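Local coordinates for DUF3845 domain-containing protein (Bacteroides thetaiotaomicron VPI-5482, PDB 3GF6), which is of unknown function but, as a bacterial lipoprotein with an all-beta fold, is probably tethered to the cell envelope, at residues M60-N65 / Y189-I194; Q99-T104 / F185-F190. All blocks are in the same frame, centred on the assembly; numbering follows the deposited sequence.

Overall arrangement
Both contacts are made by strand 187-198, which pairs antiparallel with strand 56-62 in interaction 1 and with the short strand 103-104 in interaction 2. Their centres lie about 11 Å apart; interaction 1 sits about 3 Å from the centre of the chain and interaction 2 about 11 Å from it. Along the sequence 60-65 comes first, then 99-104, and last the shared strand. Both 189-194 and 185-190 include Tyr189 and Phe190, but of the two only Phe190 makes contacts across both interactions. Leu63 touches Leu118 and Phe190 touches Leu116, both on strand 112-123, and Ile102 touches Phe215 on strand 203-219, so these side chains help build one apolar layer between the two sheets of this helix-free fold.

Interaction 1: residues M60-N65 / Y189-I194; sequences MIDLKN and YFNLFI
An antiparallel strand pair at the heart of the all-beta fold joins Ile61 to Leu192: strand 56-62 meets strand 187-198 with segment axes at 158°. Ile61 N donates to Leu192 O at 2.8 Å, and Leu192 N returns a bond to Ile61 O at 3.2 Å. Around this hydrogen-bonded pair the two side chains lie side by side, CB of Ile61 3.9 Å from CB of Leu192. On the other face of the sheet, Met60, a selenomethionine, sets its CB 3.7 Å from Phe193 CD1. Past the end of the strand, Leu63 CD1 stands over the centre of the Phe190 ring, 3.6 Å from its centroid and 6° off the normal, a CH-pi contact. Phe190 CG is anti to the backbone N (chi1 -173°), which carries the ring under that methyl; Leu63 CD2 reaches Leu192 CG at 4.0 Å. A water 3.0 Å from Phe190 O is placed to donate to it. Replacing the Phe190 ring with the single methyl of an alanine is likely to open a gap beneath Leu63 and leave its CD1 without an aromatic face. Backbone bonds therefore fix the register, while apolar contacts pack both faces of the paired strands and the Leu63 CH-pi contact continues past the end of strand 56-62.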
HETATM    1  N   MSE A  60      -8.255   3.382   1.448  1.00 10.80           N
HETATM    2  CA  MSE A  60      -7.040   2.736   1.084  1.00 10.94           C
HETATM    3  C   MSE A  60      -6.477   3.317  -0.210  1.00 10.41           C
HETATM    4  O   MSE A  60      -7.178   3.991  -0.968  1.00 12.31           O
HETATM    5  CB  MSE A  60      -7.213   1.205   1.002  1.00 11.80           C
HETATM    6  CG  MSE A  60      -8.114   0.804  -0.045  1.00 14.00           C
HETATM    7 SE   MSE A  60      -7.182   0.355  -1.713  0.85 11.64          SE
HETATM    8  CE  MSE A  60      -8.854  -0.415  -2.339  1.00 10.41           C
ATOM      9  N   ILE A  61      -5.183   3.063  -0.393  1.00 11.11           N
ATOM     10  CA  ILE A  61      -4.450   3.596  -1.535  1.00 10.12           C
ATOM     11  C   ILE A  61      -3.960   2.413  -2.361  1.00 10.93           C
ATOM     12  O   ILE A  61      -3.320   1.457  -1.856  1.00 12.94           O
ATOM     13  CB  ILE A  61      -3.232   4.452  -1.115  1.00  9.93           C
ATOM     14  CG1 ILE A  61      -3.637   5.574  -0.166  1.00 14.37           C
ATOM     15  CG2 ILE A  61      -2.489   4.994  -2.385  1.00 10.02           C
ATOM     16  CD1 ILE A  61      -4.670   6.515  -0.727  1.00 11.14           C
ATOM     17  N   ASP A  62      -4.262   2.455  -3.660  1.00 11.39           N
ATOM     18  CA  ASP A  62      -3.633   1.536  -4.626  1.00 11.52           C
ATOM     19  C   ASP A  62      -2.308   2.186  -4.993  1.00 14.78           C
ATOM     20  O   ASP A  62      -2.284   3.281  -5.564  1.00 14.85           O
ATOM     21  CB  ASP A  62      -4.472   1.355  -5.904  1.00 12.97           C
ATOM     22  CG  ASP A  62      -5.729   0.497  -5.684  1.00 20.07           C
ATOM     23  OD1 ASP A  62      -5.952  -0.066  -4.600  1.00 25.87           O
ATOM     24  OD2 ASP A  62      -6.536   0.413  -6.616  1.00 25.47           O
ATOM     25  N   LEU A  63      -1.205   1.516  -4.684  1.00 12.54           N
ATOM     26  CA  LEU A  63       0.131   2.107  -4.837  1.00 12.64           C
ATOM     27  C   LEU A  63       0.676   1.825  -6.231  1.00 13.51           C
ATOM     28  O   LEU A  63       0.762   0.670  -6.666  1.00 14.08           O
ATOM     29  CB  LEU A  63       1.090   1.560  -3.796  1.00 13.42           C
ATOM     30  CG  LEU A  63       0.806   2.060  -2.367  1.00 13.24           C
ATOM     31  CD1 LEU A  63       1.618   1.149  -1.432  1.00 10.84           C
ATOM     32  CD2 LEU A  63       1.162   3.511  -2.191  1.00 13.89           C
ATOM     33  N   LYS A  64       1.033   2.893  -6.931  1.00 13.71           N
ATOM     34  CA  LYS A  64       1.466   2.784  -8.317  1.00 12.30           C
ATOM     35  C   LYS A  64       2.655   3.712  -8.573  1.00 13.51           C
ATOM     36  O   LYS A  64       2.818   4.704  -7.870  1.00  9.83           O
ATOM     37  CB  LYS A  64       0.316   3.158  -9.274  1.00 12.63           C
ATOM     38  CG  LYS A  64      -0.895   2.252  -9.137  1.00 13.71           C
ATOM     39  CD  LYS A  64      -1.994   2.588 -10.158  1.00 12.84           C
ATOM     40  CE  LYS A  64      -3.203   1.723  -9.836  1.00 17.29           C
ATOM     41  NZ  LYS A  64      -4.313   1.907 -10.783  1.00 22.11           N
ATOM     42  N   ASN A  65       3.441   3.394  -9.611  1.00 11.32           N
ATOM     43  CA  ASN A  65       4.529   4.237 -10.099  1.00  9.68           C
ATOM     44  C   ASN A  65       4.294   4.522 -11.581  1.00 14.19           C
ATOM     45  O   ASN A  65       3.780   3.643 -12.280  1.00 13.41           O
ATOM     46  CB  ASN A  65       5.906   3.597  -9.863  1.00 11.35           C
ATOM     47  CG  ASN A  65       6.135   3.255  -8.396  1.00 12.47           C
ATOM     48  OD1 ASN A  65       6.096   4.136  -7.563  1.00 10.05           O
ATOM     49  ND2 ASN A  65       6.382   1.965  -8.081  1.00 11.29           N
ATOM     50  N   TYR A 189      -0.749  -8.068  -3.630  1.00  9.25           N
ATOM     51  CA  TYR A 189      -1.361  -6.779  -3.282  1.00  9.81           C
ATOM     52  C   TYR A 189      -0.319  -5.860  -2.654  1.00  9.20           C
ATOM     53  O   TYR A 189       0.482  -6.321  -1.837  1.00 11.17           O
ATOM     54  CB  TYR A 189      -2.531  -6.969  -2.316  1.00  8.24           C
ATOM     55  CG  TYR A 189      -3.614  -7.896  -2.870  1.00 12.70           C
ATOM     56  CD1 TYR A 189      -3.537  -9.284  -2.711  1.00  9.84           C
ATOM     57  CD2 TYR A 189      -4.678  -7.384  -3.586  1.00 11.44           C
ATOM     58  CE1 TYR A 189      -4.506 -10.131  -3.236  1.00 12.34           C
ATOM     59  CE2 TYR A 189      -5.683  -8.250  -4.114  1.00 11.67           C
ATOM     60  CZ  TYR A 189      -5.571  -9.609  -3.953  1.00 13.50           C
ATOM     61  OH  TYR A 189      -6.547 -10.453  -4.461  1.00 11.15           O
ATOM     62  N   PHE A 190      -0.352  -4.585  -3.040  1.00 10.98           N
ATOM     63  CA  PHE A 190       0.535  -3.535  -2.446  1.00  9.57           C
ATOM     64  C   PHE A 190      -0.277  -2.280  -2.259  1.00 10.51           C
ATOM     65  O   PHE A 190      -0.747  -1.685  -3.230  1.00 11.08           O
ATOM     66  CB  PHE A 190       1.783  -3.351  -3.301  1.00 11.21           C
ATOM     67  CG  PHE A 190       2.824  -2.438  -2.726  1.00 11.43           C
ATOM     68  CD1 PHE A 190       3.201  -2.498  -1.372  1.00 13.55           C
ATOM     69  CD2 PHE A 190       3.502  -1.552  -3.574  1.00 12.74           C
ATOM     70  CE1 PHE A 190       4.200  -1.630  -0.862  1.00 12.93           C
ATOM     71  CE2 PHE A 190       4.471  -0.692  -3.073  1.00 15.54           C
ATOM     72  CZ  PHE A 190       4.813  -0.731  -1.718  1.00 10.56           C
ATOM     73  N   ASN A 191      -0.533  -1.950  -0.985  1.00 10.78           N
ATOM     74  CA  ASN A 191      -1.464  -0.894  -0.621  1.00 10.21           C
ATOM     75  C   ASN A 191      -1.056  -0.164   0.644  1.00 11.92           C
ATOM     76  O   ASN A 191      -0.244  -0.663   1.427  1.00 10.52           O
ATOM     77  CB  ASN A 191      -2.887  -1.422  -0.368  1.00  8.74           C
ATOM     78  CG  ASN A 191      -3.479  -2.138  -1.555  1.00 13.12           C
ATOM     79  OD1 ASN A 191      -4.250  -1.558  -2.372  1.00 15.33           O
ATOM     80  ND2 ASN A 191      -3.151  -3.413  -1.667  1.00  6.36           N
ATOM     81  N   LEU A 192      -1.620   1.026   0.812  1.00 10.26           N
ATOM     82  CA  LEU A 192      -1.718   1.682   2.112  1.00 10.40           C
ATOM     83  C   LEU A 192      -3.154   1.551   2.622  1.00 11.18           C
ATOM     84  O   LEU A 192      -4.127   1.697   1.854  1.00 13.36           O
ATOM     85  CB  LEU A 192      -1.377   3.167   2.059  1.00 11.96           C
ATOM     86  CG  LEU A 192       0.022   3.580   1.609  1.00 16.09           C
ATOM     87  CD1 LEU A 192       0.153   5.127   1.623  1.00 12.10           C
ATOM     88  CD2 LEU A 192       1.064   2.979   2.490  1.00 16.22           C
ATOM     89  N   PHE A 193      -3.287   1.276   3.907  1.00 10.36           N
ATOM     90  CA  PHE A 193      -4.569   1.274   4.606  1.00 11.36           C
ATOM     91  C   PHE A 193      -4.542   2.378   5.670  1.00  9.06           C
ATOM     92  O   PHE A 193      -3.558   2.463   6.437  1.00  9.90           O
ATOM     93  CB  PHE A 193      -4.826  -0.129   5.210  1.00 11.88           C
ATOM     94  CG  PHE A 193      -5.048  -1.191   4.166  1.00 12.12           C
ATOM     95  CD1 PHE A 193      -6.274  -1.347   3.551  1.00  9.38           C
ATOM     96  CD2 PHE A 193      -4.054  -2.064   3.835  1.00  9.21           C
ATOM     97  CE1 PHE A 193      -6.458  -2.263   2.564  1.00 12.86           C
ATOM     98  CE2 PHE A 193      -4.241  -3.016   2.864  1.00 11.17           C
ATOM     99  CZ  PHE A 193      -5.476  -3.161   2.261  1.00 12.73           C
ATOM    100  N   ILE A 194      -5.544   3.263   5.627  1.00  9.50           N
ATOM    101  CA  ILE A 194      -5.574   4.489   6.427  1.00 10.24           C
ATOM    102  C   ILE A 194      -6.917   4.675   7.118  1.00 11.13           C
ATOM    103  O   ILE A 194      -7.965   4.320   6.573  1.00 11.67           O
ATOM    104  CB  ILE A 194      -5.254   5.749   5.542  1.00  7.82           C
ATOM    105  CG1 ILE A 194      -3.836   5.680   5.021  1.00 11.85           C
ATOM    106  CG2 ILE A 194      -5.441   7.093   6.361  1.00 10.75           C
ATOM    107  CD1 ILE A 194      -3.634   6.522   3.733  1.00 13.20           C
TER
HETATM  108  O   HOH W   1      -1.883  -1.354  -5.984  1.00 28.72           O

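Interaction 2: residues Q99-T104 / F185-F190; sequences QVPIYT and FSQLYF
A classic beta bulge brings Ile102 and Tyr103 together opposite Leu188, where segment 99-104 joins strand 187-198. Leu188 O accepts from Ile102 N at 2.7 Å and, weakly, from Tyr103 N; Leu188 N answers with a nearly straight bond to Tyr103 O, 3.0 Å and 173° at the hydrogen. The evidence for the bulge is this one carbonyl serving two successive amides.

The Ile102 side chain can be followed outward. Its CB lies 3.8 Å from Leu188 O, and CG2 approaches that same oxygen and the Leu188 methyl CD2. The other branch, with CG1 anti to the backbone N (chi1 -166°), runs out alongside Phe190, and its tip CD1 meets Phe190 CB at 4.1 Å and the ring edge. Phe215 of strand 203-219 also touches this side chain.

On the other face of the strand, Pro101 CB lies over the Tyr189 ring, offset toward the rim, 4.2 Å from the centroid and 22° off the normal, a CH-pi contact. Gln99 O lies at the edge of that ring, and a water links it to Tyr189 OH. A second water accepts from Phe190 N at 2.8 Å and is placed to donate to Val100 O. Nearer the surface, Tyr103 CD1 meets Phe185 CE1 at 4.1 Å, edge against edge, while Phe185 also stacks on Tyr112.

Polar joining here is thus shared between direct amide bonds at the bulge and water bridges beyond it, with apolar groups packed on each face.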
ATOM      1  N   GLN A  99     -10.718  -4.519  -4.685  1.00 12.32           N
ATOM      2  CA  GLN A  99      -9.639  -5.363  -4.095  1.00 11.69           C
ATOM      3  C   GLN A  99      -8.746  -5.893  -5.216  1.00 12.93           C
ATOM      4  O   GLN A  99      -8.906  -7.021  -5.719  1.00 14.28           O
ATOM      5  CB  GLN A  99     -10.220  -6.466  -3.210  1.00 14.17           C
ATOM      6  CG  GLN A  99     -11.073  -5.931  -2.044  1.00 14.84           C
ATOM      7  CD  GLN A  99     -11.484  -7.001  -1.045  1.00 12.06           C
ATOM      8  OE1 GLN A  99     -10.803  -8.024  -0.900  1.00 16.38           O
ATOM      9  NE2 GLN A  99     -12.591  -6.748  -0.314  1.00 13.30           N
ATOM     10  N   VAL A 100      -7.855  -5.026  -5.656  1.00 11.55           N
ATOM     11  CA  VAL A 100      -7.169  -5.197  -6.935  1.00 11.56           C
ATOM     12  C   VAL A 100      -5.674  -5.431  -6.713  1.00 11.97           C
ATOM     13  O   VAL A 100      -4.996  -4.621  -6.138  1.00 12.97           O
ATOM     14  CB  VAL A 100      -7.381  -3.977  -7.834  1.00 12.60           C
ATOM     15  CG1 VAL A 100      -6.563  -4.135  -9.143  1.00 14.03           C
ATOM     16  CG2 VAL A 100      -8.893  -3.806  -8.122  1.00 13.97           C
ATOM     17  N   PRO A 101      -5.167  -6.570  -7.206  1.00 10.92           N
ATOM     18  CA  PRO A 101      -3.752  -6.894  -7.046  1.00 12.17           C
ATOM     19  C   PRO A 101      -2.819  -6.068  -7.971  1.00 12.87           C
ATOM     20  O   PRO A 101      -3.206  -5.696  -9.062  1.00 15.58           O
ATOM     21  CB  PRO A 101      -3.695  -8.349  -7.461  1.00 11.33           C
ATOM     22  CG  PRO A 101      -4.848  -8.547  -8.349  1.00 10.97           C
ATOM     23  CD  PRO A 101      -5.914  -7.590  -7.936  1.00 14.02           C
ATOM     24  N   ILE A 102      -1.598  -5.822  -7.526  1.00 12.25           N
ATOM     25  CA  ILE A 102      -0.595  -5.158  -8.336  1.00 12.29           C
ATOM     26  C   ILE A 102      -0.120  -6.103  -9.437  1.00 14.62           C
ATOM     27  O   ILE A 102       0.261  -5.659 -10.521  1.00 13.77           O
ATOM     28  CB  ILE A 102       0.568  -4.620  -7.430  1.00 13.49           C
ATOM     29  CG1 ILE A 102       1.436  -3.634  -8.198  1.00 17.40           C
ATOM     30  CG2 ILE A 102       1.448  -5.775  -6.862  1.00 12.69           C
ATOM     31  CD1 ILE A 102       2.506  -2.917  -7.322  1.00 12.21           C
ATOM     32  N   TYR A 103      -0.114  -7.414  -9.157  1.00 12.20           N
ATOM     33  CA  TYR A 103       0.317  -8.409 -10.143  1.00 10.57           C
ATOM     34  C   TYR A 103      -0.461  -9.696  -9.955  1.00 11.50           C
ATOM     35  O   TYR A 103      -0.752 -10.068  -8.826  1.00 10.86           O
ATOM     36  CB  TYR A 103       1.812  -8.693  -9.996  1.00 12.59           C
ATOM     37  CG  TYR A 103       2.393  -9.528 -11.100  1.00 15.24           C
ATOM     38  CD1 TYR A 103       2.516 -10.895 -10.956  1.00 14.49           C
ATOM     39  CD2 TYR A 103       2.863  -8.950 -12.274  1.00 15.19           C
ATOM     40  CE1 TYR A 103       3.050 -11.676 -11.944  1.00 12.66           C
ATOM     41  CE2 TYR A 103       3.425  -9.771 -13.297  1.00 12.34           C
ATOM     42  CZ  TYR A 103       3.531 -11.113 -13.094  1.00 14.66           C
ATOM     43  OH  TYR A 103       4.055 -11.950 -14.063  1.00 13.06           O
ATOM     44  N   THR A 104      -0.750 -10.381 -11.057  1.00 12.64           N
ATOM     45  CA  THR A 104      -1.480 -11.670 -11.058  1.00 14.04           C
ATOM     46  C   THR A 104      -0.610 -12.775 -11.618  1.00 14.48           C
ATOM     47  O   THR A 104      -0.104 -12.665 -12.731  1.00 16.03           O
ATOM     48  CB  THR A 104      -2.806 -11.547 -11.862  1.00 15.09           C
ATOM     49  OG1 THR A 104      -3.603 -10.565 -11.216  1.00 13.50           O
ATOM     50  CG2 THR A 104      -3.634 -12.866 -11.912  1.00 11.86           C
ATOM     51  N   PHE A 185       2.355 -16.853  -4.467  1.00 12.80           N
ATOM     52  CA  PHE A 185       1.035 -16.239  -4.476  1.00 11.19           C
ATOM     53  C   PHE A 185       0.259 -16.465  -5.750  1.00 12.78           C
ATOM     54  O   PHE A 185       0.862 -16.618  -6.827  1.00 12.74           O
ATOM     55  CB  PHE A 185       1.119 -14.734  -4.231  1.00 11.96           C
ATOM     56  CG  PHE A 185       2.000 -13.991  -5.227  1.00 13.38           C
ATOM     57  CD1 PHE A 185       1.503 -13.593  -6.480  1.00 11.47           C
ATOM     58  CD2 PHE A 185       3.306 -13.652  -4.888  1.00 14.92           C
ATOM     59  CE1 PHE A 185       2.306 -12.916  -7.364  1.00 11.89           C
ATOM     60  CE2 PHE A 185       4.103 -12.973  -5.783  1.00 15.03           C
ATOM     61  CZ  PHE A 185       3.601 -12.594  -7.014  1.00 11.65           C
ATOM     62  N   SER A 186      -1.071 -16.376  -5.627  1.00 11.45           N
ATOM     63  CA  SER A 186      -1.969 -16.266  -6.770  1.00 11.04           C
ATOM     64  C   SER A 186      -2.007 -14.841  -7.247  1.00 12.03           C
ATOM     65  O   SER A 186      -1.866 -14.562  -8.425  1.00 11.73           O
ATOM     66  CB  SER A 186      -3.384 -16.774  -6.429  1.00  9.23           C
ATOM     67  OG  SER A 186      -4.328 -16.386  -7.411  1.00 13.05           O
ATOM     68  N   GLN A 187      -2.238 -13.945  -6.303  1.00 10.40           N
ATOM     69  CA  GLN A 187      -2.336 -12.525  -6.557  1.00 12.84           C
ATOM     70  C   GLN A 187      -1.524 -11.795  -5.489  1.00 11.36           C
ATOM     71  O   GLN A 187      -1.528 -12.214  -4.343  1.00 12.67           O
ATOM     72  CB  GLN A 187      -3.804 -12.062  -6.520  1.00 13.13           C
ATOM     73  CG  GLN A 187      -4.673 -12.771  -7.534  1.00 11.92           C
ATOM     74  CD  GLN A 187      -6.135 -12.387  -7.398  1.00 18.38           C
ATOM     75  OE1 GLN A 187      -6.638 -11.594  -8.193  1.00 15.63           O
ATOM     76  NE2 GLN A 187      -6.832 -12.976  -6.417  1.00 14.17           N
ATOM     77  N   LEU A 188      -0.826 -10.732  -5.898  1.00 12.91           N
ATOM     78  CA  LEU A 188       0.004  -9.903  -5.020  1.00 11.46           C
ATOM     79  C   LEU A 188      -0.618  -8.502  -4.882  1.00  9.25           C
ATOM     80  O   LEU A 188      -0.906  -7.820  -5.895  1.00 11.46           O
ATOM     81  CB  LEU A 188       1.417  -9.799  -5.604  1.00  9.91           C
ATOM     82  CG  LEU A 188       2.509  -9.162  -4.739  1.00 10.62           C
ATOM     83  CD1 LEU A 188       2.812 -10.034  -3.524  1.00  7.21           C
ATOM     84  CD2 LEU A 188       3.793  -8.928  -5.605  1.00  8.99           C
ATOM     85  N   TYR A 189      -0.749  -8.068  -3.630  1.00  9.25           N
ATOM     86  CA  TYR A 189      -1.361  -6.779  -3.282  1.00  9.81           C
ATOM     87  C   TYR A 189      -0.319  -5.860  -2.654  1.00  9.20           C
ATOM     88  O   TYR A 189       0.482  -6.321  -1.837  1.00 11.17           O
ATOM     89  CB  TYR A 189      -2.531  -6.969  -2.316  1.00  8.24           C
ATOM     90  CG  TYR A 189      -3.614  -7.896  -2.870  1.00 12.70           C
ATOM     91  CD1 TYR A 189      -3.537  -9.284  -2.711  1.00  9.84           C
ATOM     92  CD2 TYR A 189      -4.678  -7.384  -3.586  1.00 11.44           C
ATOM     93  CE1 TYR A 189      -4.506 -10.131  -3.236  1.00 12.34           C
ATOM     94  CE2 TYR A 189      -5.683  -8.250  -4.114  1.00 11.67           C
ATOM     95  CZ  TYR A 189      -5.571  -9.609  -3.953  1.00 13.50           C
ATOM     96  OH  TYR A 189      -6.547 -10.453  -4.461  1.00 11.15           O
ATOM     97  N   PHE A 190      -0.352  -4.585  -3.040  1.00 10.98           N
ATOM     98  CA  PHE A 190       0.535  -3.535  -2.446  1.00  9.57           C
ATOM     99  C   PHE A 190      -0.277  -2.280  -2.259  1.00 10.51           C
ATOM    100  O   PHE A 190      -0.747  -1.685  -3.230  1.00 11.08           O
ATOM    101  CB  PHE A 190       1.783  -3.351  -3.301  1.00 11.21           C
ATOM    102  CG  PHE A 190       2.824  -2.438  -2.726  1.00 11.43           C
ATOM    103  CD1 PHE A 190       3.201  -2.498  -1.372  1.00 13.55           C
ATOM    104  CD2 PHE A 190       3.502  -1.552  -3.574  1.00 12.74           C
ATOM    105  CE1 PHE A 190       4.200  -1.630  -0.862  1.00 12.93           C
ATOM    106  CE2 PHE A 190       4.471  -0.692  -3.073  1.00 15.54           C
ATOM    107  CZ  PHE A 190       4.813  -0.731  -1.718  1.00 10.56           C
TER
HETATM  108  O   HOH W   2      -9.048  -9.599  -4.834  1.00 20.25           O
HETATM  109  O   HOH W   3      -2.726  -4.073  -4.524  1.00 13.18           O
HETATM  110  O   HOH W   4      -6.413 -10.788 -10.624  1.00 25.74           O